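Hypothetical methylmalonyl-CoA decarboxylase alpha subunit (Sulfolobus tokodaii, PDB 1X0U) is of unassigned function but is the putative carboxyl transferase subunit of a multisubunit enzyme, built from domains of the ClpP/crotonase fold. Local coordinates at residues Gly328-Asn333 / Arg351-Cys356; Ile364-Thr369 / Ile402-Arg407; Lys408-Ala413 / Thr438-Ala443. All blocks are in the same frame, centred on the assembly; numbering follows the deposited sequence.

How the contacts relate
All three contacts lie in the second half of the chain and follow one another in series. Contacts 1 and 2 share one mixed sheet, in which strands 325-332, 363-369 and 401-406 are neighbours. Contact 1 packs helix 343-358 on the first of these, contact 2 pairs the other two, and their centres are about 12 Å apart. Contact 3, centred about 15 Å from contact 2, begins directly after strand 401-406, where the chain turns into strand 408-410; Lys408 salt-bridges back to Asp368. The series therefore runs from a buried sheet-helix layer to a more exposed contact beside the small parallel sheet of strands 408-410 and 434-436, and contacts 1 and 3 both touch the second subunit.

Contact 1: residues Gly328-Asn333 / Arg351-Cys356; sequences GIVANN and RFIRFC
Phe352 stands between helix 343-358 and strand 325-332 and has the largest share of this contact. Its CG lies opposite the backbone N (chi1 178°), which sends the ring out from the helix to the strand backbone. The rim of the ring does the touching: CZ is 3.8 Å from Gly328 CA, which sits near the ring plane, and CE2 is 3.6 Å from Ile329 O, which approaches obliquely. Val330 takes up the next place along the same rim, its CG2 lying 3.9 Å from Phe352 CD2; valine and phenylalanine point in opposite senses as they pass. That same methyl reaches Ile353 CG2 at 3.8 Å, with Ile353 running roughly perpendicular to Val330. Ile329 sends its side chain away from the helix.

The Gly328 end is the tight one. Gly328 CA comes within 4.2 Å of Cys356 SG, and the sulfur also lies over one face of the Phe352 ring, offset toward its rim; with ring and sulfur this close, the strand passes with bare backbone. Beyond Val330 the packing is looser, as residues 331-333 lead away from the helix, yet this end too is buried and no touching residue faces solvent. Strand and helix axes run nearly antiparallel, at 158°. No hydrogen bond joins the segments. On the far side of the helix Arg351 NH2 hydrogen-bonds to Asn519 O of the second subunit. The arrangement is the first half of a beta-alpha-beta unit, strand 325-332, helix 343-358 and strand 363-369, as in the crotonase fold.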
loop_
_atom_site.group_PDB
_atom_site.type_symbol
_atom_site.label_atom_id
_atom_site.label_comp_id
_atom_site.label_asym_id
_atom_site.label_seq_id
_atom_site.Cartn_x
_atom_site.Cartn_y
_atom_site.Cartn_z
ATOM N N GLY A 328 -26.578 -13.176 -8.191
ATOM C CA GLY A 328 -27.525 -12.124 -8.463
ATOM C C GLY A 328 -27.895 -12.421 -9.899
ATOM O O GLY A 328 -27.050 -12.842 -10.684
ATOM N N ILE A 329 -29.149 -12.222 -10.257
ATOM C CA ILE A 329 -29.561 -12.512 -11.610
ATOM C C ILE A 329 -30.206 -11.318 -12.264
ATOM O O ILE A 329 -30.976 -10.599 -11.634
ATOM C CB ILE A 329 -30.520 -13.719 -11.628
ATOM C CG1 ILE A 329 -29.718 -14.984 -11.329
ATOM C CG2 ILE A 329 -31.228 -13.829 -12.980
ATOM C CD1 ILE A 329 -30.538 -16.214 -11.177
ATOM N N VAL A 330 -29.847 -11.093 -13.524
ATOM C CA VAL A 330 -30.406 -10.007 -14.310
ATOM C C VAL A 330 -30.943 -10.718 -15.542
ATOM O O VAL A 330 -30.183 -11.356 -16.284
ATOM C CB VAL A 330 -29.329 -8.990 -14.720
ATOM C CG1 VAL A 330 -29.958 -7.838 -15.494
ATOM C CG2 VAL A 330 -28.628 -8.471 -13.489
ATOM N N ALA A 331 -32.251 -10.623 -15.760
ATOM C CA ALA A 331 -32.856 -11.315 -16.890
ATOM C C ALA A 331 -33.990 -10.525 -17.519
ATOM O O ALA A 331 -34.892 -10.078 -16.820
ATOM C CB ALA A 331 -33.356 -12.682 -16.425
ATOM N N ASN A 332 -33.942 -10.356 -18.837
ATOM C CA ASN A 332 -34.976 -9.617 -19.551
ATOM C C ASN A 332 -36.303 -10.361 -19.463
ATOM O O ASN A 332 -36.343 -11.591 -19.506
ATOM C CB ASN A 332 -34.575 -9.425 -21.006
ATOM C CG ASN A 332 -33.211 -8.779 -21.145
ATOM O OD1 ASN A 332 -33.011 -7.623 -20.754
ATOM N ND2 ASN A 332 -32.260 -9.526 -21.681
ATOM N N ASN A 333 -37.386 -9.606 -19.315
ATOM C CA ASN A 333 -38.715 -10.196 -19.186
ATOM C C ASN A 333 -39.504 -9.949 -20.458
ATOM O O ASN A 333 -39.877 -8.816 -20.754
ATOM C CB ASN A 333 -39.446 -9.581 -17.984
ATOM C CG ASN A 333 -40.791 -10.242 -17.710
ATOM O OD1 ASN A 333 -41.534 -9.823 -16.815
ATOM N ND2 ASN A 333 -41.108 -11.273 -18.471
ATOM N N ARG A 351 -28.364 -0.292 -10.729
ATOM C CA ARG A 351 -28.172 -0.167 -9.281
ATOM C C ARG A 351 -27.980 -1.550 -8.670
ATOM O O ARG A 351 -27.179 -1.735 -7.754
ATOM C CB ARG A 351 -29.389 0.523 -8.652
ATOM C CG ARG A 351 -29.068 1.590 -7.595
ATOM C CD ARG A 351 -28.618 0.978 -6.305
ATOM N NE ARG A 351 -28.338 1.951 -5.240
ATOM C CZ ARG A 351 -29.238 2.449 -4.386
ATOM N NH1 ARG A 351 -30.523 2.101 -4.449
ATOM N NH2 ARG A 351 -28.832 3.247 -3.407
ATOM N N PHE A 352 -28.734 -2.519 -9.173
ATOM C CA PHE A 352 -28.628 -3.891 -8.687
ATOM C C PHE A 352 -27.240 -4.492 -8.931
ATOM O O PHE A 352 -26.640 -5.059 -8.019
ATOM C CB PHE A 352 -29.669 -4.795 -9.361
ATOM C CG PHE A 352 -29.586 -6.243 -8.928
ATOM C CD1 PHE A 352 -30.029 -6.634 -7.669
ATOM C CD2 PHE A 352 -29.087 -7.220 -9.788
ATOM C CE1 PHE A 352 -29.985 -7.975 -7.269
ATOM C CE2 PHE A 352 -29.039 -8.570 -9.398
ATOM C CZ PHE A 352 -29.490 -8.945 -8.137
ATOM N N ILE A 353 -26.712 -4.393 -10.144
ATOM C CA ILE A 353 -25.405 -5.005 -10.343
ATOM C C ILE A 353 -24.284 -4.354 -9.516
ATOM O O ILE A 353 -23.409 -5.053 -8.992
ATOM C CB ILE A 353 -24.995 -5.076 -11.845
ATOM C CG1 ILE A 353 -24.681 -3.700 -12.386
ATOM C CG2 ILE A 353 -26.146 -5.701 -12.681
ATOM C CD1 ILE A 353 -25.814 -3.161 -13.247
ATOM N N ARG A 354 -24.321 -3.029 -9.377
ATOM C CA ARG A 354 -23.304 -2.337 -8.592
ATOM C C ARG A 354 -23.321 -2.849 -7.157
ATOM O O ARG A 354 -22.258 -3.107 -6.573
ATOM C CB ARG A 354 -23.532 -0.829 -8.617
ATOM C CG ARG A 354 -23.486 -0.213 -10.026
ATOM C CD ARG A 354 -23.321 1.295 -9.945
ATOM N NE ARG A 354 -21.941 1.681 -9.671
ATOM C CZ ARG A 354 -21.586 2.632 -8.816
ATOM N NH1 ARG A 354 -22.513 3.286 -8.134
ATOM N NH2 ARG A 354 -20.310 2.959 -8.676
ATOM N N PHE A 355 -24.522 -3.013 -6.593
ATOM C CA PHE A 355 -24.635 -3.520 -5.228
ATOM C C PHE A 355 -24.015 -4.909 -5.124
ATOM O O PHE A 355 -23.220 -5.172 -4.217
ATOM C CB PHE A 355 -26.095 -3.599 -4.761
ATOM C CG PHE A 355 -26.255 -4.249 -3.411
ATOM C CD1 PHE A 355 -26.166 -3.498 -2.246
ATOM C CD2 PHE A 355 -26.376 -5.635 -3.304
ATOM C CE1 PHE A 355 -26.183 -4.117 -1.001
ATOM C CE2 PHE A 355 -26.391 -6.256 -2.071
ATOM C CZ PHE A 355 -26.291 -5.490 -0.910
ATOM N N CYS A 356 -24.392 -5.805 -6.037
ATOM C CA CYS A 356 -23.848 -7.160 -6.027
ATOM C C CYS A 356 -22.334 -7.087 -6.133
ATOM O O CYS A 356 -21.612 -7.786 -5.409
ATOM C CB CYS A 356 -24.410 -7.984 -7.191
ATOM S SG CYS A 356 -26.170 -8.418 -7.015
#

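Contact 2: residues Ile364-Thr369 / Ile402-Arg407; sequences ISLVDT and ITVIVR
Ile364 opens the pairing beside Ile402, the two side chains running the same way, with Ile364 CD1 3.7 Å from Ile402 CB. Ser365 then forms the first rungs of the ladder: its N gives a nearly straight bond to Ile402 O (2.9 Å), and its O receives Val404 N. On its side of the sheet, Ser365 CB faces Thr403 OG1, but each hydroxyl finds its partner elsewhere, at Met417 O and Ser418 O respectively; a water also donates to Ser365 OG. Leu366 returns to the face of Ile364 and lays CD2 against Val404 CB at 3.8 Å. Val367 N bonds to Val404 O, while Val367 O is gripped twice, by Val406 N (2.9 Å) and Arg407 N (3.1 Å), as the second strand turns its corner. Val367 CG2 meets Thr403 CG2. Asp368 and Arg407 form a salt bridge. With Asp368 CG anti to the backbone N (chi1 -171°), the arginine chain bends at chi3 (61°) and brings NE to the carboxylate. The carboxylate and guanidinium planes stand 79° apart, yet Arg407 NE points almost straight at Asp368 OD1 (3.2 Å), with Asp368 OD2 also close at 3.0 Å. Tyr289 OH also bonds to Asp368 OD2, Lys408 NZ salt-bridges to Asp368 OD1, and Arg407 NH2 continues to Lys287 O. Such adjacent parallel strands, their connection including helices 376-380 and 383-396, form the central ladder of the crotonase-type sheet.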
loop_
_atom_site.group_PDB
_atom_site.type_symbol
_atom_site.label_atom_id
_atom_site.label_comp_id
_atom_site.label_asym_id
_atom_site.label_seq_id
_atom_site.Cartn_x
_atom_site.Cartn_y
_atom_site.Cartn_z
ATOM N N ILE A 364 -25.339 -13.308 -12.880
ATOM C CA ILE A 364 -25.735 -14.105 -14.027
ATOM C C ILE A 364 -26.721 -13.344 -14.900
ATOM O O ILE A 364 -27.754 -12.874 -14.416
ATOM C CB ILE A 364 -26.412 -15.425 -13.604
ATOM C CG1 ILE A 364 -25.425 -16.293 -12.822
ATOM C CG2 ILE A 364 -26.898 -16.176 -14.837
ATOM C CD1 ILE A 364 -24.175 -16.639 -13.614
ATOM N N SER A 365 -26.402 -13.226 -16.187
ATOM C CA SER A 365 -27.300 -12.573 -17.131
ATOM C C SER A 365 -27.997 -13.634 -17.997
ATOM O O SER A 365 -27.363 -14.570 -18.489
ATOM C CB SER A 365 -26.540 -11.614 -18.052
ATOM O OG SER A 365 -25.947 -10.556 -17.329
ATOM N N LEU A 366 -29.306 -13.480 -18.161
ATOM C CA LEU A 366 -30.112 -14.369 -18.988
ATOM C C LEU A 366 -30.701 -13.376 -19.968
ATOM O O LEU A 366 -31.476 -12.498 -19.588
ATOM C CB LEU A 366 -31.196 -15.053 -18.144
ATOM C CG LEU A 366 -30.597 -15.896 -17.010
ATOM C CD1 LEU A 366 -31.660 -16.288 -16.001
ATOM C CD2 LEU A 366 -29.931 -17.111 -17.594
ATOM N N VAL A 367 -30.329 -13.515 -21.235
ATOM C CA VAL A 367 -30.738 -12.559 -22.250
ATOM C C VAL A 367 -31.819 -12.909 -23.257
ATOM O O VAL A 367 -31.865 -14.019 -23.794
ATOM C CB VAL A 367 -29.493 -12.097 -23.055
ATOM C CG1 VAL A 367 -29.871 -10.967 -24.020
ATOM C CG2 VAL A 367 -28.392 -11.659 -22.092
ATOM N N ASP A 368 -32.663 -11.913 -23.521
ATOM C CA ASP A 368 -33.737 -11.994 -24.503
ATOM C C ASP A 368 -34.340 -10.607 -24.594
ATOM O O ASP A 368 -35.422 -10.344 -24.092
ATOM C CB ASP A 368 -34.811 -13.016 -24.106
ATOM C CG ASP A 368 -35.819 -13.253 -25.221
ATOM O OD1 ASP A 368 -35.572 -12.780 -26.356
ATOM O OD2 ASP A 368 -36.852 -13.915 -24.965
ATOM N N THR A 369 -33.606 -9.712 -25.232
ATOM C CA THR A 369 -34.039 -8.336 -25.381
ATOM C C THR A 369 -33.784 -7.867 -26.811
ATOM O O THR A 369 -32.699 -8.072 -27.358
ATOM C CB THR A 369 -33.299 -7.423 -24.367
ATOM O OG1 THR A 369 -33.655 -6.055 -24.600
ATOM C CG2 THR A 369 -31.781 -7.594 -24.487
ATOM N N ILE A 402 -21.189 -14.047 -15.832
ATOM C CA ILE A 402 -21.483 -15.033 -16.872
ATOM C C ILE A 402 -22.798 -14.677 -17.537
ATOM O O ILE A 402 -23.793 -14.370 -16.865
ATOM C CB ILE A 402 -21.617 -16.467 -16.295
ATOM C CG1 ILE A 402 -20.313 -16.898 -15.637
ATOM C CG2 ILE A 402 -21.922 -17.446 -17.412
ATOM C CD1 ILE A 402 -20.402 -18.227 -14.909
ATOM N N THR A 403 -22.798 -14.712 -18.863
ATOM C CA THR A 403 -23.994 -14.409 -19.621
ATOM C C THR A 403 -24.498 -15.650 -20.354
ATOM O O THR A 403 -23.718 -16.398 -20.957
ATOM C CB THR A 403 -23.743 -13.282 -20.649
ATOM O OG1 THR A 403 -23.462 -12.062 -19.952
ATOM C CG2 THR A 403 -24.958 -13.061 -21.526
ATOM N N VAL A 404 -25.805 -15.874 -20.264
ATOM C CA VAL A 404 -26.443 -16.981 -20.945
ATOM C C VAL A 404 -27.549 -16.365 -21.790
ATOM O O VAL A 404 -28.570 -15.905 -21.268
ATOM C CB VAL A 404 -27.071 -18.002 -19.982
ATOM C CG1 VAL A 404 -27.803 -19.077 -20.785
ATOM C CG2 VAL A 404 -26.009 -18.647 -19.121
ATOM N N ILE A 405 -27.331 -16.354 -23.097
ATOM C CA ILE A 405 -28.298 -15.801 -24.029
ATOM C C ILE A 405 -29.346 -16.863 -24.349
ATOM O O ILE A 405 -29.049 -17.884 -24.970
ATOM C CB ILE A 405 -27.576 -15.325 -25.306
ATOM C CG1 ILE A 405 -26.562 -14.232 -24.923
ATOM C CG2 ILE A 405 -28.585 -14.836 -26.333
ATOM C CD1 ILE A 405 -25.747 -13.663 -26.071
ATOM N N VAL A 406 -30.568 -16.617 -23.892
ATOM C CA VAL A 406 -31.683 -17.528 -24.091
ATOM C C VAL A 406 -32.278 -17.379 -25.492
ATOM O O VAL A 406 -32.463 -18.365 -26.206
ATOM C CB VAL A 406 -32.758 -17.275 -23.012
ATOM C CG1 VAL A 406 -34.064 -17.968 -23.356
ATOM C CG2 VAL A 406 -32.244 -17.782 -21.678
ATOM N N ARG A 407 -32.557 -16.146 -25.891
ATOM C CA ARG A 407 -33.128 -15.907 -27.206
ATOM C C ARG A 407 -32.550 -14.652 -27.850
ATOM O O ARG A 407 -31.361 -14.598 -28.153
ATOM C CB ARG A 407 -34.658 -15.807 -27.118
ATOM C CG ARG A 407 -35.367 -15.952 -28.473
ATOM C CD ARG A 407 -36.888 -16.085 -28.313
ATOM N NE ARG A 407 -37.494 -14.922 -27.675
ATOM C CZ ARG A 407 -38.805 -14.724 -27.584
ATOM N NH1 ARG A 407 -39.281 -13.637 -26.986
ATOM N NH2 ARG A 407 -39.643 -15.617 -28.090
HETATM O O HOH W 1 -23.512 -11.148 -15.958
#

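Contact 3: residues Lys408-Ala413 / Thr438-Ala443; sequences KSYGGA and TGPEGA
Thr438 meets Tyr410 through its backbone: the carbonyl O lies over one face of the tyrosine ring, and Thr438 C is 4.3 Å from Tyr410 CB. The threonine side chain points away from Tyr410 and packs on Ile140 of the second subunit. The closest pair of CA atoms is Gly411 CA and Thr438 CA, 4.8 Å apart. Gly411 has a positive phi (39°), a conformation that favours glycine, just where the chain leaves strand 408-410.

Gly439 follows as the N-cap of helix 440-447, its O receiving Ala443 N in the first turn. Its CA comes obliquely to the ring, 3.6 Å from Tyr410 CD2. Pro440 starts the helix and brings its ring CD to the phenol end, 3.7 Å from Tyr410 CZ and 3.6 Å from Tyr410 OH, the proline lying roughly perpendicular to the tyrosine. Tyr410 CG lies opposite its own carbonyl carbon (chi1 -53°), which sets the ring against the start of helix 440-447. Lys408 CB covers the ring face opposite the one under Thr438 O. Arg470 of helix 463-473 packs on both Tyr410 and Pro440.

No hydrogen bond crosses between the segments. The phenol hydroxyl is instead bonded to Glu434 OE1, which probably helps fix the ring's position, and the start of helix 440-447 leans on that ring mainly through van der Waals contacts, consistent with a fit of shapes and not directed polar bonds.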
loop_
_atom_site.group_PDB
_atom_site.type_symbol
_atom_site.label_atom_id
_atom_site.label_comp_id
_atom_site.label_asym_id
_atom_site.label_seq_id
_atom_site.Cartn_x
_atom_site.Cartn_y
_atom_site.Cartn_z
ATOM N N LYS A 408 -33.383 -13.639 -28.051
ATOM C CA LYS A 408 -32.922 -12.413 -28.686
ATOM C C LYS A 408 -31.865 -11.672 -27.884
ATOM O O LYS A 408 -31.840 -11.730 -26.658
ATOM C CB LYS A 408 -34.105 -11.480 -28.939
ATOM C CG LYS A 408 -35.160 -12.052 -29.889
ATOM C CD LYS A 408 -36.139 -10.982 -30.336
ATOM C CE LYS A 408 -36.815 -10.295 -29.151
ATOM N NZ LYS A 408 -37.405 -11.312 -28.237
ATOM N N SER A 409 -30.989 -10.976 -28.600
ATOM C CA SER A 409 -29.931 -10.176 -27.998
ATOM C C SER A 409 -29.521 -9.220 -29.109
ATOM O O SER A 409 -28.591 -9.497 -29.869
ATOM C CB SER A 409 -28.762 -11.064 -27.587
ATOM O OG SER A 409 -27.960 -10.409 -26.625
ATOM N N TYR A 410 -30.230 -8.099 -29.193
ATOM C CA TYR A 410 -30.010 -7.117 -30.248
ATOM C C TYR A 410 -29.398 -5.785 -29.820
ATOM O O TYR A 410 -29.606 -5.318 -28.703
ATOM C CB TYR A 410 -31.339 -6.779 -30.959
ATOM C CG TYR A 410 -32.171 -7.926 -31.516
ATOM C CD1 TYR A 410 -31.622 -9.196 -31.756
ATOM C CD2 TYR A 410 -33.502 -7.714 -31.877
ATOM C CE1 TYR A 410 -32.390 -10.216 -32.346
ATOM C CE2 TYR A 410 -34.264 -8.721 -32.463
ATOM C CZ TYR A 410 -33.703 -9.967 -32.695
ATOM O OH TYR A 410 -34.478 -10.947 -33.271
ATOM N N GLY A 411 -28.680 -5.178 -30.766
ATOM C CA GLY A 411 -28.058 -3.877 -30.595
ATOM C C GLY A 411 -27.412 -3.510 -29.281
ATOM O O GLY A 411 -26.683 -4.299 -28.702
ATOM N N GLY A 412 -27.673 -2.289 -28.830
ATOM C CA GLY A 412 -27.106 -1.813 -27.581
ATOM C C GLY A 412 -27.528 -2.650 -26.397
ATOM O O GLY A 412 -26.736 -2.880 -25.483
ATOM N N ALA A 413 -28.773 -3.117 -26.410
ATOM C CA ALA A 413 -29.296 -3.921 -25.317
ATOM C C ALA A 413 -28.507 -5.222 -25.206
ATOM O O ALA A 413 -28.400 -5.812 -24.130
ATOM C CB ALA A 413 -30.781 -4.194 -25.528
ATOM N N THR A 438 -28.727 -5.500 -34.995
ATOM C CA THR A 438 -30.020 -4.827 -34.844
ATOM C C THR A 438 -31.092 -5.869 -35.170
ATOM O O THR A 438 -30.774 -6.968 -35.636
ATOM C CB THR A 438 -30.223 -3.654 -35.840
ATOM O OG1 THR A 438 -29.049 -2.833 -35.884
ATOM C CG2 THR A 438 -31.417 -2.796 -35.401
ATOM N N GLY A 439 -32.355 -5.527 -34.932
ATOM C CA GLY A 439 -33.420 -6.457 -35.258
ATOM C C GLY A 439 -33.260 -6.754 -36.737
ATOM O O GLY A 439 -33.031 -5.831 -37.522
ATOM N N PRO A 440 -33.361 -8.027 -37.153
ATOM C CA PRO A 440 -33.212 -8.395 -38.567
ATOM C C PRO A 440 -33.936 -7.503 -39.571
ATOM O O PRO A 440 -33.322 -7.033 -40.537
ATOM C CB PRO A 440 -33.692 -9.852 -38.610
ATOM C CG PRO A 440 -34.515 -10.011 -37.353
ATOM C CD PRO A 440 -33.748 -9.198 -36.348
ATOM N N GLU A 441 -35.227 -7.262 -39.350
ATOM C CA GLU A 441 -35.995 -6.422 -40.262
ATOM C C GLU A 441 -35.276 -5.101 -40.481
ATOM O O GLU A 441 -35.117 -4.653 -41.620
ATOM C CB GLU A 441 -37.392 -6.131 -39.715
ATOM C CG GLU A 441 -38.295 -5.456 -40.747
ATOM C CD GLU A 441 -39.592 -4.928 -40.159
ATOM O OE1 GLU A 441 -40.161 -5.601 -39.273
ATOM O OE2 GLU A 441 -40.048 -3.844 -40.597
ATOM N N GLY A 442 -34.849 -4.483 -39.382
ATOM C CA GLY A 442 -34.148 -3.219 -39.470
ATOM C C GLY A 442 -32.838 -3.339 -40.226
ATOM O O GLY A 442 -32.485 -2.456 -41.006
ATOM N N ALA A 443 -32.124 -4.437 -39.991
ATOM C CA ALA A 443 -30.843 -4.697 -40.635
ATOM C C ALA A 443 -30.997 -4.842 -42.151
ATOM O O ALA A 443 -30.270 -4.209 -42.922
ATOM C CB ALA A 443 -30.218 -5.953 -40.048
#